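Local coordinates for protein EscN (Escherichia coli O127:H6, PDB 2OBL) that belongs to the type III secretion ATPases, relatives of the ATP synthase alpha and beta subunits, and is represented by its C-terminal domain, at residues Cys68-Ser80 and Pro209-Leu223. The protein carries 1 engineered substitution. Numbering follows the deposited sequence.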
ATOM      1  N   CYS A  68      -7.499   6.342  -4.523  1.00 20.70           N
ATOM      2  CA  CYS A  68      -7.772   4.925  -4.293  1.00 21.89           C
ATOM      3  C   CYS A  68      -9.266   4.713  -4.136  1.00 20.13           C
ATOM      4  O   CYS A  68      -9.994   5.649  -3.828  1.00 20.54           O
ATOM      5  CB  CYS A  68      -7.093   4.439  -3.019  1.00 22.65           C
ATOM      6  SG  CYS A  68      -5.311   4.496  -3.040  1.00 27.34           S
ATOM      7  N   GLY A  69      -9.705   3.470  -4.314  1.00 18.01           N
ATOM      8  CA  GLY A  69     -11.108   3.122  -4.158  1.00 15.88           C
ATOM      9  C   GLY A  69     -11.335   2.012  -3.150  1.00 14.81           C
ATOM     10  O   GLY A  69     -10.459   1.181  -2.922  1.00 13.92           O
ATOM     11  N   ILE A  70     -12.513   2.000  -2.538  1.00 14.04           N
ATOM     12  CA  ILE A  70     -12.851   0.941  -1.581  1.00 13.55           C
ATOM     13  C   ILE A  70     -12.879  -0.412  -2.286  1.00 13.42           C
ATOM     14  O   ILE A  70     -13.618  -0.603  -3.272  1.00 13.08           O
ATOM     15  CB  ILE A  70     -14.185   1.216  -0.863  1.00 13.61           C
ATOM     16  CG1 ILE A  70     -14.102   2.528  -0.068  1.00 14.18           C
ATOM     17  CG2 ILE A  70     -14.548   0.073   0.059  1.00 14.31           C
ATOM     18  CD1 ILE A  70     -15.397   2.870   0.690  1.00 14.44           C
ATOM     19  N   GLY A  71     -12.048  -1.328  -1.794  1.00 12.47           N
ATOM     20  CA  GLY A  71     -11.930  -2.683  -2.336  1.00 12.03           C
ATOM     21  C   GLY A  71     -10.839  -2.845  -3.391  1.00 11.74           C
ATOM     22  O   GLY A  71     -10.686  -3.907  -3.976  1.00 11.97           O
ATOM     23  N   GLN A  72     -10.087  -1.777  -3.643  1.00 11.91           N
ATOM     24  CA  GLN A  72      -8.975  -1.812  -4.580  1.00 12.87           C
ATOM     25  C   GLN A  72      -7.836  -2.664  -4.040  1.00 12.97           C
ATOM     26  O   GLN A  72      -7.657  -2.762  -2.820  1.00 12.62           O
ATOM     27  CB  GLN A  72      -8.458  -0.391  -4.792  1.00 13.72           C
ATOM     28  CG  GLN A  72      -7.661  -0.181  -6.045  1.00 15.57           C
ATOM     29  CD  GLN A  72      -7.160   1.237  -6.173  1.00 15.53           C
ATOM     30  OE1 GLN A  72      -7.310   2.038  -5.250  1.00 14.66           O
ATOM     31  NE2 GLN A  72      -6.519   1.549  -7.298  1.00 16.67           N
ATOM     32  N   ARG A  73      -7.093  -3.288  -4.962  1.00 12.57           N
ATOM     33  CA  ARG A  73      -5.776  -3.863  -4.672  1.00 12.17           C
ATOM     34  C   ARG A  73      -4.708  -2.911  -5.195  1.00 12.29           C
ATOM     35  O   ARG A  73      -4.676  -2.603  -6.391  1.00 11.95           O
ATOM     36  CB  ARG A  73      -5.606  -5.239  -5.320  1.00 13.28           C
ATOM     37  CG  ARG A  73      -6.435  -6.359  -4.666  1.00 15.64           C
ATOM     38  CD  ARG A  73      -7.851  -6.362  -5.180  1.00 18.27           C
ATOM     39  NE  ARG A  73      -7.853  -6.265  -6.641  1.00 20.23           N
ATOM     40  CZ  ARG A  73      -7.754  -7.303  -7.467  1.00 21.35           C
ATOM     41  NH1 ARG A  73      -7.697  -8.544  -6.987  1.00 21.76           N
ATOM     42  NH2 ARG A  73      -7.742  -7.102  -8.778  1.00 22.42           N
ATOM     43  N   ILE A  74      -3.857  -2.426  -4.295  1.00 11.54           N
ATOM     44  CA  ILE A  74      -2.900  -1.363  -4.613  1.00 12.02           C
ATOM     45  C   ILE A  74      -1.502  -1.840  -4.296  1.00 11.99           C
ATOM     46  O   ILE A  74      -1.285  -2.438  -3.249  1.00 12.10           O
ATOM     47  CB  ILE A  74      -3.181  -0.130  -3.711  1.00 13.06           C
ATOM     48  CG1 ILE A  74      -4.634   0.337  -3.866  1.00 14.18           C
ATOM     49  CG2 ILE A  74      -2.164   0.988  -3.965  1.00 14.47           C
ATOM     50  CD1 ILE A  74      -5.222   0.913  -2.581  1.00 14.85           C
ATOM     51  N   GLY A  75      -0.549  -1.593  -5.188  1.00 11.60           N
ATOM     52  CA  GLY A  75       0.839  -1.941  -4.894  1.00 12.41           C
ATOM     53  C   GLY A  75       1.648  -0.689  -4.593  1.00 12.03           C
ATOM     54  O   GLY A  75       1.433   0.355  -5.210  1.00 13.42           O
ATOM     55  N   ILE A  76       2.580  -0.782  -3.651  1.00 10.96           N
ATOM     56  CA  ILE A  76       3.556   0.287  -3.460  1.00 11.34           C
ATOM     57  C   ILE A  76       4.924  -0.335  -3.741  1.00 10.45           C
ATOM     58  O   ILE A  76       5.313  -1.295  -3.079  1.00 10.20           O
ATOM     59  CB  ILE A  76       3.536   0.854  -2.024  1.00 11.44           C
ATOM     60  CG1 ILE A  76       2.178   1.517  -1.730  1.00 11.67           C
ATOM     61  CG2 ILE A  76       4.719   1.839  -1.828  1.00 12.82           C
ATOM     62  CD1 ILE A  76       2.033   2.049  -0.288  1.00 12.10           C
ATOM     63  N   PHE A  77       5.617   0.215  -4.739  1.00  9.79           N
ATOM     64  CA  PHE A  77       6.898  -0.305  -5.222  1.00  9.96           C
ATOM     65  C   PHE A  77       7.992   0.638  -4.709  1.00 11.03           C
ATOM     66  O   PHE A  77       7.940   1.837  -4.965  1.00 11.08           O
ATOM     67  CB  PHE A  77       6.914  -0.326  -6.757  1.00 10.78           C
ATOM     68  CG  PHE A  77       5.976  -1.343  -7.367  1.00 10.66           C
ATOM     69  CD1 PHE A  77       6.475  -2.528  -7.917  1.00 11.20           C
ATOM     70  CD2 PHE A  77       4.601  -1.131  -7.373  1.00 11.45           C
ATOM     71  CE1 PHE A  77       5.611  -3.480  -8.460  1.00 11.66           C
ATOM     72  CE2 PHE A  77       3.736  -2.083  -7.923  1.00 11.07           C
ATOM     73  CZ  PHE A  77       4.246  -3.259  -8.454  1.00 11.10           C
ATOM     74  N   ALA A  78       8.967   0.102  -3.979  1.00 10.44           N
ATOM     75  CA  ALA A  78       9.976   0.936  -3.331  1.00 10.97           C
ATOM     76  C   ALA A  78      11.272   0.185  -3.053  1.00 11.61           C
ATOM     77  O   ALA A  78      11.260  -0.957  -2.606  1.00 10.78           O
ATOM     78  CB  ALA A  78       9.425   1.522  -2.034  1.00 10.33           C
ATOM     79  N   GLY A  79      12.402   0.842  -3.295  1.00 12.73           N
ATOM     80  CA  GLY A  79      13.681   0.286  -2.866  1.00 13.73           C
ATOM     81  C   GLY A  79      13.985   0.707  -1.436  1.00 15.18           C
ATOM     82  O   GLY A  79      13.098   1.190  -0.723  1.00 14.47           O
ATOM     83  N   SER A  80      15.251   0.557  -1.034  1.00 15.75           N
ATOM     84  CA  SER A  80      15.710   0.959   0.289  1.00 17.94           C
ATOM     85  C   SER A  80      15.948   2.450   0.383  1.00 18.19           C
ATOM     86  O   SER A  80      16.340   3.090  -0.593  1.00 18.71           O
ATOM     87  CB  SER A  80      17.020   0.241   0.637  1.00 18.91           C
ATOM     88  OG  SER A  80      16.808  -1.145   0.730  1.00 21.68           O
ATOM     89  N   PRO A 209     -14.492  -5.140  -2.618  1.00 17.28           N
ATOM     90  CA  PRO A 209     -15.710  -4.633  -1.994  1.00 18.08           C
ATOM     91  C   PRO A 209     -16.640  -5.783  -1.620  1.00 19.45           C
ATOM     92  O   PRO A 209     -16.507  -6.882  -2.151  1.00 18.99           O
ATOM     93  CB  PRO A 209     -16.358  -3.779  -3.100  1.00 17.87           C
ATOM     94  CG  PRO A 209     -15.337  -3.659  -4.180  1.00 18.17           C
ATOM     95  CD  PRO A 209     -14.430  -4.839  -4.058  1.00 17.51           C
ATOM     96  N   ALA A 210     -17.574  -5.526  -0.711  1.00 20.93           N
ATOM     97  CA  ALA A 210     -18.534  -6.548  -0.304  1.00 22.65           C
ATOM     98  C   ALA A 210     -19.852  -5.906   0.095  1.00 23.46           C
ATOM     99  O   ALA A 210     -19.896  -4.710   0.374  1.00 23.39           O
ATOM    100  CB  ALA A 210     -17.966  -7.373   0.852  1.00 22.95           C
ATOM    101  N   PRO A 211     -20.938  -6.701   0.123  1.00 24.81           N
ATOM    102  CA  PRO A 211     -22.254  -6.191   0.500  1.00 25.47           C
ATOM    103  C   PRO A 211     -22.174  -5.381   1.791  1.00 26.00           C
ATOM    104  O   PRO A 211     -22.636  -4.238   1.843  1.00 26.58           O
ATOM    105  CB  PRO A 211     -23.073  -7.467   0.717  1.00 25.50           C
ATOM    106  CG  PRO A 211     -22.439  -8.467  -0.192  1.00 25.29           C
ATOM    107  CD  PRO A 211     -20.972  -8.135  -0.216  1.00 25.18           C
ATOM    108  N   LYS A 212     -21.595  -5.986   2.824  1.00 25.67           N
ATOM    109  CA  LYS A 212     -21.293  -5.280   4.061  1.00 24.92           C
ATOM    110  C   LYS A 212     -19.785  -5.359   4.285  1.00 23.59           C
ATOM    111  O   LYS A 212     -19.167  -6.407   4.070  1.00 23.96           O
ATOM    112  CB  LYS A 212     -22.058  -5.876   5.245  1.00 25.52           C
ATOM    113  CG  LYS A 212     -23.470  -5.322   5.423  1.00 26.58           C
ATOM    114  CD  LYS A 212     -24.383  -5.717   4.271  1.00 27.29           C
ATOM    115  CE  LYS A 212     -25.774  -5.138   4.442  1.00 27.92           C
ATOM    116  NZ  LYS A 212     -26.711  -5.618   3.389  1.00 28.51           N
ATOM    117  N   GLY A 213     -19.192  -4.241   4.688  1.00 21.65           N
ATOM    118  CA  GLY A 213     -17.751  -4.179   4.862  1.00 18.87           C
ATOM    119  C   GLY A 213     -17.006  -4.269   3.543  1.00 16.92           C
ATOM    120  O   GLY A 213     -17.607  -4.350   2.467  1.00 16.72           O
ATOM    121  N   SER A 214     -15.684  -4.245   3.629  1.00 14.89           N
ATOM    122  CA  SER A 214     -14.841  -4.355   2.462  1.00 13.42           C
ATOM    123  C   SER A 214     -13.425  -4.620   2.920  1.00 12.25           C
ATOM    124  O   SER A 214     -13.100  -4.436   4.100  1.00 11.46           O
ATOM    125  CB  SER A 214     -14.847  -3.042   1.688  1.00 13.75           C
ATOM    126  OG  SER A 214     -14.391  -1.990   2.519  1.00 14.31           O
ATOM    127  N   ILE A 215     -12.593  -5.054   1.979  1.00 11.62           N
ATOM    128  CA  ILE A 215     -11.158  -5.143   2.197  1.00 10.29           C
ATOM    129  C   ILE A 215     -10.493  -4.408   1.050  1.00 11.16           C
ATOM    130  O   ILE A 215     -10.639  -4.781  -0.128  1.00 11.91           O
ATOM    131  CB  ILE A 215     -10.636  -6.603   2.207  1.00 10.21           C
ATOM    132  CG1 ILE A 215     -11.304  -7.425   3.319  1.00 10.45           C
ATOM    133  CG2 ILE A 215      -9.118  -6.632   2.335  1.00  9.29           C
ATOM    134  CD1 ILE A 215     -10.873  -8.869   3.307  1.00  9.93           C
ATOM    135  N   THR A 216      -9.791  -3.347   1.406  1.00  9.96           N
ATOM    136  CA  THR A 216      -8.939  -2.631   0.478  1.00 10.65           C
ATOM    137  C   THR A 216      -7.553  -3.042   0.888  1.00 10.78           C
ATOM    138  O   THR A 216      -7.233  -3.052   2.092  1.00 11.19           O
ATOM    139  CB  THR A 216      -9.104  -1.111   0.642  1.00 11.06           C
ATOM    140  OG1 THR A 216     -10.487  -0.775   0.506  1.00 11.21           O
ATOM    141  CG2 THR A 216      -8.282  -0.357  -0.405  1.00 10.73           C
ATOM    142  N   ALA A 217      -6.724  -3.408  -0.084  1.00  9.85           N
ATOM    143  CA  ALA A 217      -5.457  -4.012   0.264  1.00 10.06           C
ATOM    144  C   ALA A 217      -4.302  -3.265  -0.375  1.00 10.67           C
ATOM    145  O   ALA A 217      -4.392  -2.856  -1.525  1.00 12.34           O
ATOM    146  CB  ALA A 217      -5.445  -5.477  -0.138  1.00  8.02           C
ATOM    147  N   ILE A 218      -3.236  -3.087   0.396  1.00 10.75           N
ATOM    148  CA  ILE A 218      -2.007  -2.498  -0.109  1.00 10.57           C
ATOM    149  C   ILE A 218      -0.908  -3.523   0.060  1.00 11.45           C
ATOM    150  O   ILE A 218      -0.677  -4.002   1.174  1.00 11.51           O
ATOM    151  CB  ILE A 218      -1.655  -1.251   0.695  1.00 11.00           C
ATOM    152  CG1 ILE A 218      -2.648  -0.127   0.392  1.00 11.50           C
ATOM    153  CG2 ILE A 218      -0.235  -0.796   0.417  1.00 10.56           C
ATOM    154  CD1 ILE A 218      -2.474   1.083   1.345  1.00 11.53           C
ATOM    155  N   TYR A 219      -0.233  -3.841  -1.044  1.00 10.79           N
ATOM    156  CA  TYR A 219       0.861  -4.821  -1.063  1.00 11.22           C
ATOM    157  C   TYR A 219       2.155  -4.121  -1.435  1.00 10.88           C
ATOM    158  O   TYR A 219       2.215  -3.447  -2.472  1.00 11.73           O
ATOM    159  CB  TYR A 219       0.563  -5.912  -2.104  1.00 12.57           C
ATOM    160  CG  TYR A 219      -0.752  -6.609  -1.888  1.00 13.33           C
ATOM    161  CD1 TYR A 219      -0.841  -7.707  -1.033  1.00 13.33           C
ATOM    162  CD2 TYR A 219      -1.918  -6.159  -2.523  1.00 13.59           C
ATOM    163  CE1 TYR A 219      -2.048  -8.351  -0.815  1.00 12.75           C
ATOM    164  CE2 TYR A 219      -3.142  -6.791  -2.306  1.00 13.38           C
ATOM    165  CZ  TYR A 219      -3.194  -7.891  -1.458  1.00 13.00           C
ATOM    166  OH  TYR A 219      -4.388  -8.510  -1.246  1.00 12.87           O
ATOM    167  N   THR A 220       3.192  -4.257  -0.622  1.00 10.48           N
ATOM    168  CA  THR A 220       4.470  -3.633  -1.023  1.00  9.29           C
ATOM    169  C   THR A 220       5.356  -4.599  -1.791  1.00 10.65           C
ATOM    170  O   THR A 220       5.374  -5.803  -1.534  1.00 11.51           O
ATOM    171  CB  THR A 220       5.261  -3.034   0.141  1.00 10.93           C
ATOM    172  OG1 THR A 220       5.753  -4.081   0.977  1.00 10.49           O
ATOM    173  CG2 THR A 220       4.381  -2.077   0.959  1.00 11.15           C
ATOM    174  N   VAL A 221       6.094  -4.034  -2.737  1.00  9.74           N
ATOM    175  CA  VAL A 221       7.047  -4.742  -3.562  1.00 10.32           C
ATOM    176  C   VAL A 221       8.397  -4.048  -3.338  1.00 11.83           C
ATOM    177  O   VAL A 221       8.533  -2.831  -3.537  1.00 11.59           O
ATOM    178  CB  VAL A 221       6.664  -4.675  -5.050  1.00 10.14           C
ATOM    179  CG1 VAL A 221       7.767  -5.337  -5.918  1.00 11.21           C
ATOM    180  CG2 VAL A 221       5.282  -5.331  -5.281  1.00 11.39           C
ATOM    181  N   LEU A 222       9.379  -4.821  -2.905  1.00 11.59           N
ATOM    182  CA  LEU A 222      10.653  -4.257  -2.466  1.00 14.02           C
ATOM    183  C   LEU A 222      11.591  -4.360  -3.634  1.00 15.54           C
ATOM    184  O   LEU A 222      11.804  -5.456  -4.173  1.00 17.22           O
ATOM    185  CB  LEU A 222      11.213  -5.040  -1.286  1.00 16.82           C
ATOM    186  CG  LEU A 222      10.287  -5.117  -0.070  1.00 17.82           C
ATOM    187  CD1 LEU A 222      11.072  -5.632   1.142  1.00 19.11           C
ATOM    188  CD2 LEU A 222       9.603  -3.765   0.227  1.00 18.42           C
ATOM    189  N   LEU A 223      12.125  -3.216  -4.046  1.00 14.10           N
ATOM    190  CA  LEU A 223      12.963  -3.154  -5.229  1.00 15.10           C
ATOM    191  C   LEU A 223      14.422  -3.276  -4.839  1.00 15.58           C
ATOM    192  O   LEU A 223      14.873  -2.652  -3.879  1.00 15.78           O
ATOM    193  CB  LEU A 223      12.711  -1.861  -5.996  1.00 15.66           C
ATOM    194  CG  LEU A 223      11.285  -1.679  -6.512  1.00 17.03           C
ATOM    195  CD1 LEU A 223      11.135  -0.322  -7.199  1.00 17.68           C
ATOM    196  CD2 LEU A 223      10.897  -2.825  -7.456  1.00 17.57           C
TER
HETATM  197  O   HOH W   1      16.875  -0.885  -3.088  1.00 32.83           O
HETATM  198  O   HOH W   2      15.008  -3.188  -0.991  1.00 37.72           O
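V221 lies over the F77 ring: its CG2 stands 4.0 Å from the ring centroid and 24° off the normal, a CH-pi contact over one face, offset toward the rim. L223 CD2 lies off the ring edge, near its plane, and L223 CD1 is 4.2 Å from F77 CB. On the same side of the sheet, the F77 ring leans back over side-chain-less G75, its CE2 taking the space a side chain there would need, and R73 CG reaches the edge of the Y219 ring, 4.1 Å from CE2. The R73 guanidinium turns away to a salt bridge with D241.

The opposite side is mostly aliphatic. I76 CD1 packs obliquely on I218 CG2 at 3.7 Å, and I218 CG1 leans on I74, whose CD1 also touches the T216 methyl. T220 adds a polar group here, its OG1 hydrogen-bonded to D167 OD1.

Between these layers, strands 73-78 and 214-222 run parallel, 25° apart. Alternate residues of 72-78 take and give backbone bonds, from A217 N to Q72 O through A78 N to V221 O; L223 N then reaches A78 O. At the other end a type II turn, G69 to Q72, brings G71 N onto T216 OG1 at 2.8 Å and 174°, an almost straight bond. T216 carries OG1 beside its own N, aimed at the turn, with CG2 against G69 O and Q72 O. P209 CD packs on bare G71 CA at 3.7 Å. I70 CG2 rests 3.2 Å from S214 OG, which is hydrogen-bonded to N161 OD1.

These are inner strands of a P-loop NTPase core: 242-245 flanks 73-78, and 161-167 flanks 214-222. Helix 84-94 covers the I76, I218 and T220 side through L88 and I91, and A78 leads into a probable Walker A loop.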